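PDB 3WJ2: carboxylesterase from Ferroplasma acidiphilum, which probably hydrolyses carboxylic esters, as a carboxylesterase of the alpha/beta-hydrolase fold from an acid-loving archaeon. Local coordinates for residues Y81-G86 against I113-A118; G151-S156 against V179-Y184. All blocks are in the same frame, centred on the assembly; numbering follows the deposited sequence.

Both contacts lie on the central sheet of the alpha/beta-hydrolase fold, their centres about 12 Å apart. Contact 1 comes first along the chain and closes before contact 2 opens. It joins the end of strand 78-82, and the His-Gly-Gly-Gly loop after it, to the chain leaving strand 109-113; contact 2 pairs strands 150-155 and 180-183. Strands 78-82 and 150-155 are sheet neighbours, so the contacts meet directly: Tyr82 N lies 2.9 Å from Ala153 O and Tyr81 OH 2.7 Å from Asp155 OD1, both probable hydrogen bonds. The glycine-rich loop and the probable nucleophile elbow at Ser156 thus come off adjacent strands.

Contact 1 (Y81-G86 against I113-A118); sequences YYHGGG and IEYRLA
With chi1 of 66° for His83 and 57° for Tyr115, each CG lies between its own backbone N and carbonyl carbon, and the two rings come to lie one over the other. They form an offset stack with centroids 4.5 Å apart and planes inclined by 13°; Tyr115 CE2 sits over the rim of one imidazole face, and NE2 of His83 lies over the phenol. Past the stack, the Tyr115 hydroxyl gives its proton to the carbonyl O of His83 (OH to O 2.7 Å), approaching tilted from the carbonyl plane. His83 is therefore gripped by Tyr115 through both its ring and its backbone carbonyl. The imidazole is further fixed in its own plane: His83 ND1 donates to Gly84 O at 2.6 Å in a nearly straight bond, while NE2 is hydrogen-bonded to a water, which in turn donates to Tyr115 O. Leu117 CD2 touches the ring edge at CE1, and the Tyr95 ring meets it from outside the two segments.

At the strand end, Ile113 N donates to Tyr81 O (2.9 Å), and a second water links Tyr81 O, His83 N and Ile113 O where the backbones part. Tyr82 and Ile113 run side by side on the sheet face covered by helix 125-139, with Ile113 CD1 3.6 Å from Tyr82 CE1; the Tyr82 hydroxyl is hydrogen-bonded to Ser133 OG of that helix.

His83 begins the HGGG motif, which in this hydrolase family shapes the oxyanion hole. The geometry is consistent with a structural role for the imidazole: the ring, through ND1, holds Gly84 O, and Tyr115 holds the carbonyl O of His83; together they probably set the course of the glycine loop.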
ATOM      1  N   TYR B  81      -5.570  32.857  -2.035  1.00  9.68           N
ATOM      2  CA  TYR B  81      -5.134  31.662  -2.802  1.00 11.32           C
ATOM      3  C   TYR B  81      -3.718  31.869  -3.216  1.00 10.49           C
ATOM      4  O   TYR B  81      -3.348  32.885  -3.863  1.00 11.61           O
ATOM      5  CB  TYR B  81      -6.037  31.451  -4.057  1.00 10.35           C
ATOM      6  CG  TYR B  81      -5.792  30.041  -4.553  1.00 10.43           C
ATOM      7  CD1 TYR B  81      -6.562  28.998  -3.985  1.00  8.64           C
ATOM      8  CD2 TYR B  81      -4.782  29.796  -5.482  1.00 10.22           C
ATOM      9  CE1 TYR B  81      -6.327  27.666  -4.387  1.00  9.63           C
ATOM     10  CE2 TYR B  81      -4.499  28.412  -5.841  1.00 11.72           C
ATOM     11  CZ  TYR B  81      -5.265  27.410  -5.242  1.00  8.71           C
ATOM     12  OH  TYR B  81      -4.984  26.096  -5.560  1.00 11.39           O
ATOM     13  N   TYR B  82      -2.854  30.897  -2.926  1.00  8.47           N
ATOM     14  CA  TYR B  82      -1.468  30.947  -3.345  1.00 10.09           C
ATOM     15  C   TYR B  82      -1.189  29.839  -4.345  1.00 10.71           C
ATOM     16  O   TYR B  82      -1.286  28.632  -4.103  1.00  9.65           O
ATOM     17  CB  TYR B  82      -0.455  30.776  -2.117  1.00 10.20           C
ATOM     18  CG  TYR B  82      -0.763  31.823  -1.034  1.00 10.25           C
ATOM     19  CD1 TYR B  82      -0.199  33.049  -1.095  1.00 11.06           C
ATOM     20  CD2 TYR B  82      -1.721  31.526   0.014  1.00 11.62           C
ATOM     21  CE1 TYR B  82      -0.566  34.061  -0.193  1.00  9.33           C
ATOM     22  CE2 TYR B  82      -2.050  32.522   0.929  1.00 12.39           C
ATOM     23  CZ  TYR B  82      -1.415  33.749   0.834  1.00 11.51           C
ATOM     24  OH  TYR B  82      -1.748  34.791   1.679  1.00 12.81           O
ATOM     25  N   HIS B  83      -0.872  30.258  -5.585  1.00 10.40           N
ATOM     26  CA  HIS B  83      -0.809  29.257  -6.680  1.00 10.96           C
ATOM     27  C   HIS B  83       0.381  28.317  -6.517  1.00  9.46           C
ATOM     28  O   HIS B  83       1.358  28.572  -5.745  1.00 10.30           O
ATOM     29  CB  HIS B  83      -0.556  30.059  -8.039  1.00 11.03           C
ATOM     30  CG  HIS B  83       0.779  30.758  -8.136  1.00  9.36           C
ATOM     31  ND1 HIS B  83       1.940  30.144  -8.565  1.00 11.59           N
ATOM     32  CD2 HIS B  83       1.107  32.043  -7.898  1.00 10.74           C
ATOM     33  CE1 HIS B  83       2.918  31.024  -8.526  1.00 11.39           C
ATOM     34  NE2 HIS B  83       2.430  32.177  -8.114  1.00 11.54           N
ATOM     35  N   GLY B  84       0.319  27.211  -7.217  1.00 10.19           N
ATOM     36  CA  GLY B  84       1.439  26.220  -7.316  1.00 10.81           C
ATOM     37  C   GLY B  84       2.469  26.528  -8.386  1.00 12.14           C
ATOM     38  O   GLY B  84       2.361  27.575  -9.048  1.00 13.02           O
ATOM     39  N   GLY B  85       3.345  25.592  -8.643  1.00 11.79           N
ATOM     40  CA  GLY B  85       4.509  25.891  -9.557  1.00 12.60           C
ATOM     41  C   GLY B  85       5.935  25.691  -8.989  1.00 12.50           C
ATOM     42  O   GLY B  85       6.906  26.271  -9.458  1.00 13.31           O
ATOM     43  N   GLY B  86       5.986  24.807  -7.944  1.00 12.18           N
ATOM     44  CA  GLY B  86       7.324  24.439  -7.471  1.00 13.89           C
ATOM     45  C   GLY B  86       8.124  25.539  -6.833  1.00 13.24           C
ATOM     46  O   GLY B  86       9.303  25.382  -6.648  1.00 14.16           O
ATOM     47  N   ILE B 113      -2.779  35.533  -4.991  1.00 10.44           N
ATOM     48  CA  ILE B 113      -1.616  36.375  -4.667  1.00 12.02           C
ATOM     49  C   ILE B 113      -0.341  35.922  -5.319  1.00 11.38           C
ATOM     50  O   ILE B 113       0.010  34.723  -5.321  1.00 12.68           O
ATOM     51  CB  ILE B 113      -1.416  36.419  -3.130  1.00 13.13           C
ATOM     52  CG1 ILE B 113      -2.630  37.107  -2.490  1.00 15.95           C
ATOM     53  CG2 ILE B 113      -0.139  37.167  -2.738  1.00 15.09           C
ATOM     54  CD1 ILE B 113      -2.832  36.672  -1.041  1.00 19.01           C
ATOM     55  N   GLU B 114       0.326  36.867  -5.975  1.00 12.74           N
ATOM     56  CA  GLU B 114       1.621  36.589  -6.607  1.00 13.89           C
ATOM     57  C   GLU B 114       2.794  36.763  -5.681  1.00 16.67           C
ATOM     58  O   GLU B 114       3.473  37.840  -5.697  1.00 18.45           O
ATOM     59  CB  GLU B 114       1.895  37.461  -7.873  1.00 18.42           C
ATOM     60  CG  GLU B 114       1.483  36.778  -9.061  1.00 19.92           C
ATOM     61  CD  GLU B 114       1.713  37.622 -10.319  1.00 20.94           C
ATOM     62  OE1 GLU B 114       2.390  38.702 -10.322  1.00 24.91           O
ATOM     63  OE2 GLU B 114       1.077  37.199 -11.275  1.00 17.59           O
ATOM     64  N   TYR B 115       3.167  35.692  -4.964  1.00 13.25           N
ATOM     65  CA  TYR B 115       4.400  35.743  -4.155  1.00 12.68           C
ATOM     66  C   TYR B 115       5.641  35.636  -4.984  1.00 12.92           C
ATOM     67  O   TYR B 115       5.563  35.315  -6.188  1.00 14.75           O
ATOM     68  CB  TYR B 115       4.343  34.559  -3.134  1.00 12.48           C
ATOM     69  CG  TYR B 115       4.192  33.173  -3.808  1.00  8.51           C
ATOM     70  CD1 TYR B 115       5.352  32.451  -4.229  1.00 11.97           C
ATOM     71  CD2 TYR B 115       2.892  32.633  -4.050  1.00  9.32           C
ATOM     72  CE1 TYR B 115       5.154  31.199  -4.822  1.00  8.75           C
ATOM     73  CE2 TYR B 115       2.745  31.339  -4.583  1.00  8.00           C
ATOM     74  CZ  TYR B 115       3.886  30.687  -4.968  1.00  7.86           C
ATOM     75  OH  TYR B 115       3.861  29.443  -5.578  1.00 12.59           O
ATOM     76  N   ARG B 116       6.770  35.972  -4.389  1.00 11.08           N
ATOM     77  CA  ARG B 116       8.077  36.056  -5.135  1.00 11.55           C
ATOM     78  C   ARG B 116       8.592  34.624  -5.372  1.00 13.43           C
ATOM     79  O   ARG B 116       8.454  33.703  -4.509  1.00 12.52           O
ATOM     80  CB  ARG B 116       9.060  36.904  -4.370  1.00 12.27           C
ATOM     81  CG  ARG B 116       8.572  38.399  -4.415  1.00 14.58           C
ATOM     82  CD  ARG B 116       9.454  39.278  -3.489  1.00 15.57           C
ATOM     83  NE  ARG B 116       9.328  38.813  -2.103  1.00 14.00           N
ATOM     84  CZ  ARG B 116      10.085  39.187  -1.074  1.00 12.64           C
ATOM     85  NH1 ARG B 116      11.087  40.065  -1.379  1.00 16.58           N
ATOM     86  NH2 ARG B 116       9.908  38.705   0.154  1.00 15.11           N
ATOM     87  N   LEU B 117       9.225  34.434  -6.531  1.00 13.07           N
ATOM     88  CA  LEU B 117       9.598  33.121  -6.987  1.00 12.21           C
ATOM     89  C   LEU B 117      11.110  32.919  -6.951  1.00 12.89           C
ATOM     90  O   LEU B 117      11.920  33.824  -7.077  1.00 14.32           O
ATOM     91  CB  LEU B 117       9.095  32.888  -8.458  1.00 12.41           C
ATOM     92  CG  LEU B 117       7.601  33.055  -8.535  1.00 12.76           C
ATOM     93  CD1 LEU B 117       7.226  33.118 -10.107  1.00 18.44           C
ATOM     94  CD2 LEU B 117       6.917  31.888  -7.841  1.00 15.69           C
ATOM     95  N   ALA B 118      11.478  31.638  -6.798  1.00 13.45           N
ATOM     96  CA  ALA B 118      12.868  31.202  -6.712  1.00 13.18           C
ATOM     97  C   ALA B 118      13.350  30.828  -8.112  1.00 14.24           C
ATOM     98  O   ALA B 118      12.516  30.589  -9.033  1.00 16.40           O
ATOM     99  CB  ALA B 118      12.893  29.928  -5.849  1.00 15.20           C
TER
HETATM  100  O   HOH W   1      -1.666  32.843  -6.596  1.00 13.12           O
HETATM  101  O   HOH W   2       3.924  34.468  -8.114  1.00 15.51           O

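Contact 2 (G151-S156 against V179-Y184); sequences GVAGDS and VQVLFY
Ser156 and Tyr184 meet where two parallel strands run out, Tyr184 CD1 lying 4.1 Å from Ser156 CB and Tyr184 CE1 equally far from Asp155 CB. Ser156 N donates to Phe183 O (2.8 Å), the last of five backbone bonds. The others pass between Val152 N and Val179 O, Val181 N and Val152 O, Gly154 N and Val181 O, and Phe183 N and Gly154 O. Between the bonds Ala153 CB packs on Val181 CB at 3.6 Å, and the Phe183 ring turns its edge to Gly154 O.

The strands, nearly parallel, belong to a beta-alpha-beta unit closed by helix 157-172, whose Ala162 and Cys166 cover Val152. Gly154, Ser156 and Gly158 fit the GxSxG nucleophile elbow of alpha/beta hydrolases: Ser156, probably the nucleophile, has phi 55° and psi -128°, the strained backbone of that turn, right before the helix.

The Tyr184 ring is turned back toward its own strand, CG placed between backbone N and carbonyl carbon (chi1 46°), and Phe183 CB lies 3.7 Å above the plane of the Tyr184 ring, toward its rim. Its hydroxyl is hydrogen-bonded to the backbone N of Ala284 and to a water, which donates to Asp155 OD2. Cutting this residue back to alanine removes the phenol, and is likely to leave the water and the Ala284 amide without that partner and to open a gap beside the elbow. Farther out, the Tyr95 hydroxyl is hydrogen-bonded to Asp155 OD2, and His281 meets the Tyr184 ring edge-to-face while touching Ser156.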
ATOM      1  N   GLY B 151      -9.909  32.852   4.931  1.00 12.99           N
ATOM      2  CA  GLY B 151      -9.110  31.560   4.983  1.00 12.55           C
ATOM      3  C   GLY B 151      -7.986  31.658   3.967  1.00 11.75           C
ATOM      4  O   GLY B 151      -7.808  32.658   3.293  1.00 11.75           O
ATOM      5  N   VAL B 152      -7.198  30.599   3.980  1.00 10.44           N
ATOM      6  CA  VAL B 152      -6.061  30.525   3.045  1.00 10.05           C
ATOM      7  C   VAL B 152      -6.093  29.211   2.333  1.00 10.44           C
ATOM      8  O   VAL B 152      -6.634  28.234   2.836  1.00 10.95           O
ATOM      9  CB  VAL B 152      -4.695  30.728   3.713  1.00  9.22           C
ATOM     10  CG1 VAL B 152      -4.598  32.172   4.290  1.00 11.40           C
ATOM     11  CG2 VAL B 152      -4.425  29.688   4.864  1.00 10.14           C
ATOM     12  N   ALA B 153      -5.512  29.205   1.117  1.00  9.49           N
ATOM     13  CA  ALA B 153      -5.599  27.981   0.301  1.00  9.10           C
ATOM     14  C   ALA B 153      -4.474  27.969  -0.693  1.00  7.06           C
ATOM     15  O   ALA B 153      -3.900  29.038  -0.978  1.00  9.75           O
ATOM     16  CB  ALA B 153      -6.935  27.999  -0.417  1.00 11.37           C
ATOM     17  N   GLY B 154      -4.189  26.811  -1.233  1.00  7.62           N
ATOM     18  CA  GLY B 154      -3.184  26.782  -2.376  1.00  7.19           C
ATOM     19  C   GLY B 154      -3.093  25.357  -2.933  1.00  6.91           C
ATOM     20  O   GLY B 154      -3.806  24.489  -2.464  1.00  9.01           O
ATOM     21  N   ASP B 155      -2.323  25.237  -3.986  1.00  8.11           N
ATOM     22  CA  ASP B 155      -1.982  23.913  -4.523  1.00  8.73           C
ATOM     23  C   ASP B 155      -0.528  23.771  -4.641  1.00  9.16           C
ATOM     24  O   ASP B 155       0.211  24.676  -4.908  1.00 10.11           O
ATOM     25  CB  ASP B 155      -2.664  23.731  -5.900  1.00  9.08           C
ATOM     26  CG  ASP B 155      -2.225  24.737  -6.938  1.00 11.38           C
ATOM     27  OD1 ASP B 155      -2.557  25.943  -6.803  1.00 12.10           O
ATOM     28  OD2 ASP B 155      -1.452  24.405  -7.880  1.00 12.72           O
ATOM     29  N   SER B 156      -0.079  22.520  -4.412  1.00  9.51           N
ATOM     30  CA  SER B 156       1.289  22.191  -4.566  1.00 10.95           C
ATOM     31  C   SER B 156       2.170  23.122  -3.708  1.00 11.51           C
ATOM     32  O   SER B 156       1.966  23.269  -2.450  1.00 10.50           O
ATOM     33  CB  SER B 156       1.673  22.133  -6.061  1.00 13.20           C
ATOM     34  OG  SER B 156       2.962  21.451  -6.148  1.00 18.40           O
ATOM     35  N   VAL B 179      -9.598  28.863   7.812  1.00 12.54           N
ATOM     36  CA  VAL B 179      -9.512  27.508   7.262  1.00 11.22           C
ATOM     37  C   VAL B 179      -8.234  27.480   6.425  1.00  9.83           C
ATOM     38  O   VAL B 179      -7.811  28.564   6.001  1.00 10.78           O
ATOM     39  CB  VAL B 179     -10.758  27.152   6.485  1.00 11.67           C
ATOM     40  CG1 VAL B 179     -10.996  28.109   5.226  1.00 12.09           C
ATOM     41  CG2 VAL B 179     -10.604  25.633   6.020  1.00 10.99           C
ATOM     42  N   GLN B 180      -7.655  26.288   6.300  1.00  9.69           N
ATOM     43  CA  GLN B 180      -6.541  26.056   5.388  1.00  9.92           C
ATOM     44  C   GLN B 180      -6.983  25.022   4.425  1.00 10.54           C
ATOM     45  O   GLN B 180      -7.293  23.920   4.814  1.00 10.87           O
ATOM     46  CB  GLN B 180      -5.222  25.724   6.161  1.00 10.21           C
ATOM     47  CG  GLN B 180      -5.376  24.506   7.122  1.00 11.65           C
ATOM     48  CD  GLN B 180      -4.100  24.201   7.846  1.00 14.29           C
ATOM     49  OE1 GLN B 180      -3.052  24.216   7.255  1.00 11.96           O
ATOM     50  NE2 GLN B 180      -4.209  23.892   9.191  1.00 13.06           N
ATOM     51  N   VAL B 181      -6.999  25.383   3.138  1.00 10.13           N
ATOM     52  CA  VAL B 181      -7.554  24.437   2.107  1.00  9.13           C
ATOM     53  C   VAL B 181      -6.301  24.035   1.278  1.00 10.11           C
ATOM     54  O   VAL B 181      -5.631  24.878   0.595  1.00 10.07           O
ATOM     55  CB  VAL B 181      -8.486  25.167   1.213  1.00  9.37           C
ATOM     56  CG1 VAL B 181      -8.983  24.101   0.189  1.00  9.89           C
ATOM     57  CG2 VAL B 181      -9.672  25.685   2.002  1.00 11.87           C
ATOM     58  N   LEU B 182      -5.908  22.759   1.437  1.00  7.83           N
ATOM     59  CA  LEU B 182      -4.578  22.372   0.946  1.00  8.11           C
ATOM     60  C   LEU B 182      -4.741  21.347  -0.150  1.00  8.21           C
ATOM     61  O   LEU B 182      -4.973  20.176   0.082  1.00  9.59           O
ATOM     62  CB  LEU B 182      -3.738  21.670   2.126  1.00 10.04           C
ATOM     63  CG  LEU B 182      -3.680  22.589   3.368  1.00  9.87           C
ATOM     64  CD1 LEU B 182      -3.011  21.762   4.559  1.00 11.44           C
ATOM     65  CD2 LEU B 182      -2.951  23.931   3.168  1.00 11.96           C
ATOM     66  N   PHE B 183      -4.502  21.792  -1.415  1.00  8.43           N
ATOM     67  CA  PHE B 183      -4.485  20.788  -2.471  1.00  9.04           C
ATOM     68  C   PHE B 183      -3.073  20.325  -2.674  1.00  8.29           C
ATOM     69  O   PHE B 183      -2.152  21.049  -3.139  1.00  8.53           O
ATOM     70  CB  PHE B 183      -4.943  21.508  -3.849  1.00  8.11           C
ATOM     71  CG  PHE B 183      -6.412  21.754  -3.940  1.00  8.85           C
ATOM     72  CD1 PHE B 183      -7.261  20.781  -4.467  1.00  9.39           C
ATOM     73  CD2 PHE B 183      -6.933  23.034  -3.600  1.00 10.50           C
ATOM     74  CE1 PHE B 183      -8.661  21.011  -4.489  1.00 11.04           C
ATOM     75  CE2 PHE B 183      -8.351  23.284  -3.676  1.00 14.43           C
ATOM     76  CZ  PHE B 183      -9.183  22.273  -4.164  1.00 13.63           C
ATOM     77  N   TYR B 184      -2.873  19.040  -2.294  1.00  9.82           N
ATOM     78  CA  TYR B 184      -1.585  18.351  -2.487  1.00  9.33           C
ATOM     79  C   TYR B 184      -0.323  19.231  -2.269  1.00  8.70           C
ATOM     80  O   TYR B 184       0.567  19.389  -3.156  1.00  9.23           O
ATOM     81  CB  TYR B 184      -1.560  17.578  -3.852  1.00  9.14           C
ATOM     82  CG  TYR B 184      -2.075  18.370  -5.037  1.00  8.34           C
ATOM     83  CD1 TYR B 184      -1.187  19.153  -5.738  1.00 10.45           C
ATOM     84  CD2 TYR B 184      -3.439  18.294  -5.342  1.00  8.52           C
ATOM     85  CE1 TYR B 184      -1.707  19.854  -6.900  1.00 10.70           C
ATOM     86  CE2 TYR B 184      -3.973  18.936  -6.458  1.00 12.38           C
ATOM     87  CZ  TYR B 184      -3.083  19.696  -7.165  1.00 11.19           C
ATOM     88  OH  TYR B 184      -3.595  20.438  -8.288  1.00 12.02           O
TER
HETATM   89  O   HOH W   3      -1.931  22.160  -9.405  1.00 12.97           O